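Local structure of putative cell wall hydrolase phosphatase-associated protein (Clostridioides difficile, 7CFL) at residues G43-V48 and V97-G102; N103-H108 and I119-S124. The protein probably acts as a cysteine-type endopeptidase that cleaves cell wall peptidoglycan as an autolysin, this chain being its NlpC/P60 catalytic domain. One frame throughout, in Å; residues are numbered along the deposited sequence.

Contact 1 of 2, residues G43-V48 and V97-G102; sequences GFTQYV and VGIYIG
The F44 ring and the side chain of I99 meet at about a right angle, with I99 CD1 coming obliquely to F44 CE2 at 4.2 Å. One face of the ring is taken by its own helix: V48 CG2 lies 3.7 Å above the F44 ring plane, nearer the rim than the centre. The other methyl of V48, CG1, reaches I99 CD1 tip to tip at 3.5 Å. F44 CG stands anti to the backbone N (chi1 177°), which lays the ring beside the tip of I99. Near the start of segment 97-102, T45 makes the broadest contact of the helix residues. Its methyl CG2 slides past the I99 chain in the opposite direction, 3.8 Å from I99 CG1, and also touches V97 CG2 at 3.9 Å. The hydroxyl meets V97 in simple packing, T45 OG1 to V97 CG1 being 3.7 Å; its hydrogen bonds go to Q64 and to the carbonyl of S42. The CA atoms of the two segments come nearest at G98, T45 CA to G98 CA being 6.8 Å. The interface is buried and largely apolar, the helix and strand segments running at 44° to each other. Such a helix laid on an antiparallel sheet is the core of the NlpC/P60 fold. Helix 13-22 adds V17, which touches both V48 and I99, while L81 of strand 81-84 and I107 of strand 105-110 flank I99 within the sheet.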
loop_
_atom_site.group_PDB
_atom_site.type_symbol
_atom_site.label_atom_id
_atom_site.label_comp_id
_atom_site.label_asym_id
_atom_site.label_seq_id
_atom_site.Cartn_x
_atom_site.Cartn_y
_atom_site.Cartn_z
ATOM N N GLY A 43 -7.929 1.726 -1.775
ATOM C CA GLY A 43 -9.016 0.737 -1.863
ATOM C C GLY A 43 -8.470 -0.679 -1.866
ATOM O O GLY A 43 -9.116 -1.578 -1.284
ATOM N N PHE A 44 -7.293 -0.861 -2.469
ATOM C CA PHE A 44 -6.563 -2.139 -2.524
ATOM C C PHE A 44 -6.134 -2.530 -1.125
ATOM O O PHE A 44 -6.391 -3.650 -0.665
ATOM C CB PHE A 44 -5.331 -2.012 -3.413
ATOM C CG PHE A 44 -4.487 -3.256 -3.478
ATOM C CD1 PHE A 44 -4.946 -4.413 -4.090
ATOM C CD2 PHE A 44 -3.220 -3.258 -2.913
ATOM C CE1 PHE A 44 -4.150 -5.550 -4.140
ATOM C CE2 PHE A 44 -2.432 -4.396 -2.964
ATOM C CZ PHE A 44 -2.888 -5.534 -3.589
ATOM N N THR A 45 -5.433 -1.634 -0.443
ATOM C CA THR A 45 -4.988 -1.974 0.932
ATOM C C THR A 45 -6.192 -2.231 1.845
ATOM O O THR A 45 -6.172 -3.242 2.559
ATOM C CB THR A 45 -4.024 -0.935 1.494
ATOM O OG1 THR A 45 -4.624 0.358 1.531
ATOM C CG2 THR A 45 -2.756 -0.884 0.686
ATOM N N GLN A 46 -7.233 -1.382 1.814
ATOM C CA GLN A 46 -8.450 -1.646 2.617
ATOM C C GLN A 46 -8.986 -3.051 2.310
ATOM O O GLN A 46 -9.348 -3.766 3.253
ATOM C CB GLN A 46 -9.514 -0.566 2.428
ATOM C CG GLN A 46 -10.552 -0.568 3.536
ATOM C CD GLN A 46 -11.682 0.376 3.236
ATOM O OE1 GLN A 46 -12.339 0.247 2.188
ATOM N NE2 GLN A 46 -11.979 1.252 4.168
ATOM N N TYR A 47 -9.237 -3.362 1.032
ATOM C CA TYR A 47 -9.872 -4.633 0.627
ATOM C C TYR A 47 -9.025 -5.839 1.069
ATOM O O TYR A 47 -9.549 -6.835 1.659
ATOM C CB TYR A 47 -10.058 -4.623 -0.883
ATOM C CG TYR A 47 -10.693 -5.880 -1.423
ATOM C CD1 TYR A 47 -12.073 -6.078 -1.386
ATOM C CD2 TYR A 47 -9.916 -6.859 -2.019
ATOM C CE1 TYR A 47 -12.640 -7.231 -1.907
ATOM C CE2 TYR A 47 -10.462 -8.009 -2.542
ATOM C CZ TYR A 47 -11.834 -8.190 -2.504
ATOM O OH TYR A 47 -12.357 -9.320 -3.048
ATOM N N VAL A 48 -7.705 -5.742 0.853
ATOM C CA VAL A 48 -6.786 -6.858 1.200
ATOM C C VAL A 48 -6.873 -7.074 2.720
ATOM O O VAL A 48 -7.004 -8.228 3.133
ATOM C CB VAL A 48 -5.340 -6.568 0.740
ATOM C CG1 VAL A 48 -4.315 -7.433 1.485
ATOM C CG2 VAL A 48 -5.192 -6.700 -0.766
ATOM N N VAL A 97 -0.155 4.460 -1.147
ATOM C CA VAL A 97 0.066 3.424 -0.102
ATOM C C VAL A 97 0.271 2.095 -0.816
ATOM O O VAL A 97 -0.440 1.812 -1.821
ATOM C CB VAL A 97 -1.114 3.343 0.893
ATOM C CG1 VAL A 97 -2.462 3.046 0.224
ATOM C CG2 VAL A 97 -0.896 2.322 1.978
ATOM N N GLY A 98 1.120 1.267 -0.246
ATOM C CA GLY A 98 1.389 -0.117 -0.642
ATOM C C GLY A 98 1.532 -0.982 0.585
ATOM O O GLY A 98 1.595 -0.427 1.714
ATOM N N ILE A 99 1.557 -2.289 0.385
ATOM C CA ILE A 99 1.742 -3.298 1.461
ATOM C C ILE A 99 3.163 -3.802 1.327
ATOM O O ILE A 99 3.534 -4.319 0.284
ATOM C CB ILE A 99 0.726 -4.458 1.383
ATOM C CG1 ILE A 99 -0.713 -3.942 1.434
ATOM C CG2 ILE A 99 1.001 -5.504 2.447
ATOM C CD1 ILE A 99 -1.767 -4.988 1.130
ATOM N N TYR A 100 3.965 -3.569 2.353
ATOM C CA TYR A 100 5.350 -4.081 2.340
ATOM C C TYR A 100 5.382 -5.621 2.345
ATOM O O TYR A 100 4.661 -6.287 3.158
ATOM C CB TYR A 100 6.094 -3.449 3.507
ATOM C CG TYR A 100 7.577 -3.697 3.436
ATOM C CD1 TYR A 100 8.353 -2.993 2.531
ATOM C CD2 TYR A 100 8.196 -4.681 4.209
ATOM C CE1 TYR A 100 9.739 -3.163 2.469
ATOM C CE2 TYR A 100 9.570 -4.890 4.119
ATOM C CZ TYR A 100 10.332 -4.159 3.225
ATOM O OH TYR A 100 11.683 -4.376 3.103
ATOM N N ILE A 101 6.263 -6.187 1.507
ATOM C CA ILE A 101 6.442 -7.664 1.411
ATOM C C ILE A 101 7.830 -8.026 1.929
ATOM O O ILE A 101 7.929 -8.871 2.867
ATOM C CB ILE A 101 6.013 -8.221 0.025
ATOM C CG1 ILE A 101 6.775 -7.707 -1.197
ATOM C CG2 ILE A 101 4.535 -7.919 -0.149
ATOM C CD1 ILE A 101 6.082 -8.036 -2.521
ATOM N N GLY A 102 8.853 -7.345 1.465
ATOM C CA GLY A 102 10.206 -7.561 2.015
ATOM C C GLY A 102 11.225 -7.321 0.944
ATOM O O GLY A 102 10.825 -7.273 -0.241
#

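Contact 2 of 2, residues N103-H108 and I119-S124; sequences NGDMIH and ISNINS
The N121 amide and the D105 carboxylate cross obliquely, their planes 77° apart; N121 ND2 donates a hydrogen bond to D105 OD1 at 3.1 Å from above the carboxylate plane. The same nitrogen gives a better-directed bond to N103 O, 3.0 Å away and on a lone pair in the carbonyl plane. Meanwhile N121 OD1 takes the backbone N of N123 in an Asx turn, so both ends of the amide are engaged and its rotation is fixed. Beside D105, I119 packs against both D105 and I107 on this face of the sheet, sending CG2 to D105 CG (4.0 Å) and CG1 to I107 CB (4.2 Å). S120 and M106 occupy the other face. There S120 OG hydrogen-bonds H108 NE2 (2.8 Å) at the ring edge, in its plane, while M106 CE covers the centre of one ring face. M106 turns CG between its backbone N and carbonyl carbon (chi1 57°) and then runs extended, passing I122 CG2 with SD at 3.9 Å. Backbone bonds pair M106 with S120 in both directions, and I122 N continues the pairing to G104 O at 2.7 Å. Strands 105-110 and 118-121 form an antiparallel beta hairpin at one margin of the sheet: strand 105-110 lies against strand 96-102, H108 ND1 bonds H96, and Y127 of helix 125-128 packs on M106 and S120.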
loop_
_atom_site.group_PDB
_atom_site.type_symbol
_atom_site.label_atom_id
_atom_site.label_comp_id
_atom_site.label_asym_id
_atom_site.label_seq_id
_atom_site.Cartn_x
_atom_site.Cartn_y
_atom_site.Cartn_z
ATOM N N ASN A 103 12.491 -7.140 1.322
ATOM C CA ASN A 103 13.554 -6.879 0.320
ATOM C C ASN A 103 13.268 -5.558 -0.415
ATOM O O ASN A 103 13.701 -5.449 -1.584
ATOM C CB ASN A 103 13.669 -8.061 -0.646
ATOM C CG ASN A 103 14.138 -9.309 0.072
ATOM O OD1 ASN A 103 13.386 -10.269 0.245
ATOM N ND2 ASN A 103 15.373 -9.272 0.541
ATOM N N GLY A 104 12.573 -4.601 0.234
ATOM C CA GLY A 104 12.179 -3.303 -0.354
ATOM C C GLY A 104 10.909 -3.369 -1.187
ATOM O O GLY A 104 10.411 -2.298 -1.522
ATOM N N ASP A 105 10.426 -4.571 -1.487
ATOM C CA ASP A 105 9.271 -4.777 -2.400
ATOM C C ASP A 105 7.975 -4.393 -1.678
ATOM O O ASP A 105 7.811 -4.714 -0.488
ATOM C CB ASP A 105 9.248 -6.216 -2.908
ATOM C CG ASP A 105 10.220 -6.497 -4.042
ATOM O OD1 ASP A 105 10.693 -5.538 -4.675
ATOM O OD2 ASP A 105 10.523 -7.665 -4.262
ATOM N N MET A 106 7.049 -3.742 -2.389
ATOM C CA MET A 106 5.663 -3.607 -1.905
ATOM C C MET A 106 4.722 -4.042 -3.028
ATOM O O MET A 106 5.089 -3.907 -4.214
ATOM C CB MET A 106 5.307 -2.169 -1.524
ATOM C CG MET A 106 5.505 -1.157 -2.667
ATOM S SD MET A 106 4.951 0.463 -2.185
ATOM C CE MET A 106 5.374 1.426 -3.622
ATOM N N ILE A 107 3.578 -4.537 -2.624
ATOM C CA ILE A 107 2.466 -4.760 -3.588
ATOM C C ILE A 107 1.507 -3.570 -3.477
ATOM O O ILE A 107 1.184 -3.156 -2.375
ATOM C CB ILE A 107 1.799 -6.124 -3.393
ATOM C CG1 ILE A 107 0.742 -6.416 -4.494
ATOM C CG2 ILE A 107 1.170 -6.234 -2.018
ATOM C CD1 ILE A 107 0.444 -7.886 -4.615
ATOM N N HIS A 108 0.960 -3.109 -4.615
ATOM C CA HIS A 108 0.115 -1.893 -4.612
ATOM C C HIS A 108 -0.685 -1.821 -5.900
ATOM O O HIS A 108 -0.294 -2.446 -6.896
ATOM C CB HIS A 108 0.924 -0.602 -4.381
ATOM C CG HIS A 108 1.968 -0.311 -5.400
ATOM N ND1 HIS A 108 2.180 0.963 -5.905
ATOM C CD2 HIS A 108 2.820 -1.117 -6.065
ATOM C CE1 HIS A 108 3.151 0.926 -6.790
ATOM N NE2 HIS A 108 3.559 -0.331 -6.906
ATOM N N ILE A 119 4.002 -5.077 -8.350
ATOM C CA ILE A 119 5.058 -5.050 -7.298
ATOM C C ILE A 119 6.128 -4.038 -7.718
ATOM O O ILE A 119 6.594 -4.093 -8.886
ATOM C CB ILE A 119 5.599 -6.471 -7.079
ATOM C CG1 ILE A 119 4.572 -7.340 -6.345
ATOM C CG2 ILE A 119 6.928 -6.428 -6.330
ATOM C CD1 ILE A 119 4.857 -8.815 -6.420
ATOM N N SER A 120 6.523 -3.171 -6.784
ATOM C CA SER A 120 7.541 -2.114 -6.983
ATOM C C SER A 120 8.414 -2.090 -5.727
ATOM O O SER A 120 7.974 -2.658 -4.699
ATOM C CB SER A 120 6.946 -0.758 -7.216
ATOM O OG SER A 120 5.950 -0.791 -8.219
ATOM N N ASN A 121 9.598 -1.501 -5.848
ATOM C CA ASN A 121 10.613 -1.443 -4.770
ATOM C C ASN A 121 10.636 -0.024 -4.168
ATOM O O ASN A 121 10.883 0.952 -4.875
ATOM C CB ASN A 121 11.966 -1.923 -5.291
ATOM C CG ASN A 121 12.852 -2.332 -4.143
ATOM O OD1 ASN A 121 13.364 -1.465 -3.448
ATOM N ND2 ASN A 121 12.943 -3.633 -3.893
ATOM N N ILE A 122 10.427 0.091 -2.866
ATOM C CA ILE A 122 10.408 1.412 -2.167
ATOM C C ILE A 122 11.809 2.064 -2.224
ATOM O O ILE A 122 11.872 3.273 -1.961
ATOM C CB ILE A 122 9.855 1.248 -0.734
ATOM C CG1 ILE A 122 10.883 0.650 0.230
ATOM C CG2 ILE A 122 8.539 0.460 -0.747
ATOM C CD1 ILE A 122 10.382 0.497 1.632
ATOM N N ASN A 123 12.872 1.327 -2.586
ATOM C CA ASN A 123 14.267 1.841 -2.637
ATOM C C ASN A 123 14.599 2.342 -4.043
ATOM O O ASN A 123 15.673 2.971 -4.204
ATOM C CB ASN A 123 15.297 0.808 -2.172
ATOM C CG ASN A 123 15.046 0.347 -0.755
ATOM O OD1 ASN A 123 14.913 1.173 0.148
ATOM N ND2 ASN A 123 15.011 -0.965 -0.549
ATOM N N SER A 124 13.727 2.102 -5.022
ATOM C CA SER A 124 13.888 2.616 -6.404
ATOM C C SER A 124 13.927 4.146 -6.335
ATOM O O SER A 124 13.312 4.715 -5.408
ATOM C CB SER A 124 12.788 2.135 -7.302
ATOM O OG SER A 124 11.611 2.857 -7.011
#

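The two contacts follow in series along the chain, with centres 11 Å apart in a single NlpC/P60 domain. Contact 1 joins helix 41-53 to strand 96-102, near the middle of the domain; contact 2 pairs the next two strands, 105-110 and 118-121, the latter outermost in the sheet. Neighbouring strands 96-102 and 105-110 link them directly, with I99 O 2.9 Å from I107 N in a probable hydrogen bond. The same sheet thus carries the helix-packed strand 96-102 and the edge hairpin. It brings together H96 and H108, an arrangement consistent with the histidine-bearing sheet that faces the cysteine-bearing helix in NlpC/P60 peptidases.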